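Local coordinates for protein inositol 2-dehydrogenase (Sinorhizobium meliloti, PDB 4HKT) that catalyses the NAD-dependent oxidation of myo-inositol to scyllo-inosose, the first step of myo-inositol degradation, at residues 151-157 with 227-232. Residues are numbered along the deposited sequence; the frame is centred on the assembly and turned at random.
Sequences SRDPSAP and SNSRRA. With EDO (1,2-ethanediol), chain X.
R230 reaches D153 through NH1, 3.1 Å from OD2, in a salt bridge; the oxygen sits at the guanidinium edge, 10° out of its plane. A bend at chi2 (-58°) turns the R230 chain alongside the aspartate. P157 CD covers one guanidinium face near its rim, 3.8 Å from R230 CZ. D153 OD2 also accepts a hydrogen bond from O2 of a bound ethanediol, probably a crystallisation additive, at 2.8 Å.

The backbones leading to this pair run parallel: S151 N donates to S227 O (2.9 Å, 174° at the hydrogen), S229 N to S151 O, and D153 N to S229 O. On the S151-N228 face, N228 ND2 hydrogen-bonds S227 O from above the carbonyl plane and also D176 OD2, while T173 OG1 holds OD1. On the R152-S229 face, a water joins R152 NE to S227 OG.

Farther out, D171 pairs with R230 NH2; R152 NH1 bonds Y234 OH and bridges to E241 of a second subunit, R231 NH2 to its E145. With an alanine replacing R230, D153 and D171 would probably lose their shared cation and P157 its packing partner. R230 thus ties the loops leaving two parallel strands of the C-terminal-domain sheet to helix 168-184.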
ATOM      1  N   SER B 151      -4.620  -0.247  19.339  1.00 16.34           N
ATOM      2  CA  SER B 151      -3.765  -1.324  19.842  1.00 16.96           C
ATOM      3  C   SER B 151      -4.629  -2.549  20.064  1.00 17.08           C
ATOM      4  O   SER B 151      -5.687  -2.442  20.664  1.00 16.03           O
ATOM      5  CB  SER B 151      -3.032  -0.920  21.126  1.00 16.75           C
ATOM      6  OG  SER B 151      -2.116   0.155  20.874  1.00 18.21           O
ATOM      7  N   ARG B 152      -4.199  -3.698  19.523  1.00 16.89           N
ATOM      8  CA  ARG B 152      -4.937  -4.941  19.649  1.00 17.36           C
ATOM      9  C   ARG B 152      -3.936  -6.045  19.850  1.00 19.07           C
ATOM     10  O   ARG B 152      -3.029  -6.213  19.024  1.00 17.15           O
ATOM     11  CB  ARG B 152      -5.814  -5.238  18.410  1.00 18.10           C
ATOM     12  CG  ARG B 152      -6.832  -4.129  18.126  1.00 19.11           C
ATOM     13  CD  ARG B 152      -7.702  -4.356  16.915  1.00 19.68           C
ATOM     14  NE  ARG B 152      -8.590  -3.213  16.779  1.00 18.69           N
ATOM     15  CZ  ARG B 152      -9.049  -2.705  15.642  1.00 19.64           C
ATOM     16  NH1 ARG B 152      -8.781  -3.237  14.475  1.00 19.57           N
ATOM     17  NH2 ARG B 152      -9.801  -1.611  15.678  1.00 22.68           N
ATOM     18  N   ASP B 153      -4.069  -6.736  20.974  1.00 20.37           N
ATOM     19  CA  ASP B 153      -3.209  -7.855  21.291  1.00 22.02           C
ATOM     20  C   ASP B 153      -3.632  -9.089  20.483  1.00 21.99           C
ATOM     21  O   ASP B 153      -4.804  -9.199  20.066  1.00 21.72           O
ATOM     22  CB  ASP B 153      -3.282  -8.165  22.790  1.00 22.20           C
ATOM     23  CG  ASP B 153      -2.519  -7.182  23.638  1.00 23.69           C
ATOM     24  OD1 ASP B 153      -1.839  -6.281  23.100  1.00 26.43           O
ATOM     25  OD2 ASP B 153      -2.608  -7.301  24.885  1.00 24.74           O
ATOM     26  N   PRO B 154      -2.694 -10.051  20.294  1.00 22.26           N
ATOM     27  CA  PRO B 154      -3.049 -11.234  19.531  1.00 22.33           C
ATOM     28  C   PRO B 154      -4.095 -12.054  20.283  1.00 22.78           C
ATOM     29  O   PRO B 154      -4.993 -12.613  19.680  1.00 23.58           O
ATOM     30  CB  PRO B 154      -1.706 -11.971  19.371  1.00 22.64           C
ATOM     31  CG  PRO B 154      -0.914 -11.556  20.571  1.00 23.82           C
ATOM     32  CD  PRO B 154      -1.312 -10.128  20.829  1.00 22.88           C
ATOM     33  N   SER B 155      -4.032 -12.057  21.606  1.00 21.94           N
ATOM     34  CA  SER B 155      -5.011 -12.799  22.380  1.00 21.30           C
ATOM     35  C   SER B 155      -4.874 -12.337  23.794  1.00 19.97           C
ATOM     36  O   SER B 155      -3.909 -11.646  24.121  1.00 18.52           O
ATOM     37  CB  SER B 155      -4.703 -14.311  22.287  1.00 23.39           C
ATOM     38  OG  SER B 155      -3.400 -14.505  22.776  1.00 21.11           O
ATOM     39  N   ALA B 156      -5.845 -12.688  24.634  1.00 20.78           N
ATOM     40  CA  ALA B 156      -5.919 -12.163  26.002  1.00 23.01           C
ATOM     41  C   ALA B 156      -5.038 -12.968  26.945  1.00 25.65           C
ATOM     42  O   ALA B 156      -4.853 -14.144  26.736  1.00 23.38           O
ATOM     43  CB  ALA B 156      -7.345 -12.245  26.514  1.00 23.92           C
ATOM     44  N   PRO B 157      -4.556 -12.338  28.019  1.00 24.71           N
ATOM     45  CA  PRO B 157      -3.837 -13.105  28.999  1.00 23.49           C
ATOM     46  C   PRO B 157      -4.805 -13.975  29.812  1.00 23.31           C
ATOM     47  O   PRO B 157      -6.014 -13.791  29.733  1.00 21.23           O
ATOM     48  CB  PRO B 157      -3.166 -12.043  29.856  1.00 24.76           C
ATOM     49  CG  PRO B 157      -4.053 -10.846  29.752  1.00 25.14           C
ATOM     50  CD  PRO B 157      -4.768 -10.935  28.436  1.00 24.92           C
ATOM     51  N   SER B 227      -8.298   3.116  20.945  1.00 15.15           N
ATOM     52  CA  SER B 227      -9.092   1.876  20.809  1.00 16.67           C
ATOM     53  C   SER B 227      -8.220   0.664  21.208  1.00 16.34           C
ATOM     54  O   SER B 227      -7.112   0.527  20.706  1.00 17.17           O
ATOM     55  CB  SER B 227      -9.454   1.745  19.335  1.00 17.12           C
ATOM     56  OG  SER B 227     -10.239   0.637  19.050  1.00 19.28           O
ATOM     57  N   ASN B 228      -8.716  -0.205  22.084  1.00 16.18           N
ATOM     58  CA  ASN B 228      -7.960  -1.401  22.499  1.00 16.33           C
ATOM     59  C   ASN B 228      -8.875  -2.595  22.406  1.00 17.20           C
ATOM     60  O   ASN B 228     -10.016  -2.517  22.851  1.00 15.30           O
ATOM     61  CB  ASN B 228      -7.577  -1.353  23.964  1.00 16.69           C
ATOM     62  CG  ASN B 228      -6.385  -0.490  24.305  1.00 16.71           C
ATOM     63  OD1 ASN B 228      -6.029  -0.439  25.492  1.00 19.61           O
ATOM     64  ND2 ASN B 228      -5.733   0.134  23.346  1.00 17.18           N
ATOM     65  N   SER B 229      -8.335  -3.720  21.927  1.00 16.94           N
ATOM     66  CA  SER B 229      -8.987  -5.017  21.980  1.00 16.55           C
ATOM     67  C   SER B 229      -7.959  -6.067  22.430  1.00 17.70           C
ATOM     68  O   SER B 229      -6.790  -6.059  22.016  1.00 16.50           O
ATOM     69  CB  SER B 229      -9.570  -5.439  20.631  1.00 17.07           C
ATOM     70  OG  SER B 229     -10.104  -6.791  20.708  1.00 19.41           O
ATOM     71  N   ARG B 230      -8.398  -6.947  23.305  1.00 16.70           N
ATOM     72  CA  ARG B 230      -7.530  -8.004  23.754  1.00 18.81           C
ATOM     73  C   ARG B 230      -7.207  -9.085  22.709  1.00 17.86           C
ATOM     74  O   ARG B 230      -6.334  -9.904  22.972  1.00 20.27           O
ATOM     75  CB  ARG B 230      -8.116  -8.677  24.994  1.00 17.30           C
ATOM     76  CG  ARG B 230      -7.856  -7.956  26.310  1.00 18.66           C
ATOM     77  CD  ARG B 230      -6.379  -7.772  26.594  1.00 18.26           C
ATOM     78  NE  ARG B 230      -6.128  -7.429  27.976  1.00 17.61           N
ATOM     79  CZ  ARG B 230      -4.938  -7.181  28.491  1.00 17.29           C
ATOM     80  NH1 ARG B 230      -3.857  -7.261  27.730  1.00 18.22           N
ATOM     81  NH2 ARG B 230      -4.822  -6.856  29.776  1.00 17.39           N
ATOM     82  N   ARG B 231      -7.908  -9.143  21.577  1.00 18.11           N
ATOM     83  CA  ARG B 231      -7.765 -10.263  20.637  0.50 17.59           C
ATOM     84  C   ARG B 231      -7.964  -9.818  19.203  1.00 19.88           C
ATOM     85  O   ARG B 231      -9.016  -9.231  18.853  1.00 18.65           O
ATOM     86  CB  ARG B 231      -8.789 -11.376  20.928  0.50 16.71           C
ATOM     87  CG  ARG B 231      -8.643 -12.615  20.029  0.50 15.41           C
ATOM     88  CD  ARG B 231      -9.640 -12.722  18.873  0.50 14.15           C
ATOM     89  NE  ARG B 231     -11.041 -12.885  19.332  0.50 12.62           N
ATOM     90  CZ  ARG B 231     -11.936 -11.892  19.335  0.50 12.84           C
ATOM     91  NH1 ARG B 231     -11.568 -10.675  18.887  0.50 12.27           N
ATOM     92  NH2 ARG B 231     -13.190 -12.085  19.768  0.50 11.54           N
ATOM     93  N   ALA B 232      -6.954 -10.110  18.365  1.00 18.35           N
ATOM     94  CA  ALA B 232      -7.003  -9.886  16.920  1.00 18.30           C
ATOM     95  C   ALA B 232      -6.381 -11.107  16.241  1.00 20.31           C
ATOM     96  O   ALA B 232      -5.209 -11.400  16.488  1.00 18.92           O
ATOM     97  CB  ALA B 232      -6.211  -8.656  16.564  1.00 19.38           C
TER
HETATM   98  C1  EDO X 407      -0.433  -7.551  28.162  1.00 43.23           C
HETATM   99  O1  EDO X 407      -0.510  -7.925  29.537  1.00 35.81           O
HETATM  100  C2  EDO X 407      -0.575  -6.038  27.962  1.00 43.41           C
HETATM  101  O2  EDO X 407      -1.025  -5.779  26.630  1.00 37.53           O
HETATM  102  O   HOH W   1      -9.643  -1.961  19.203  1.00 25.01           O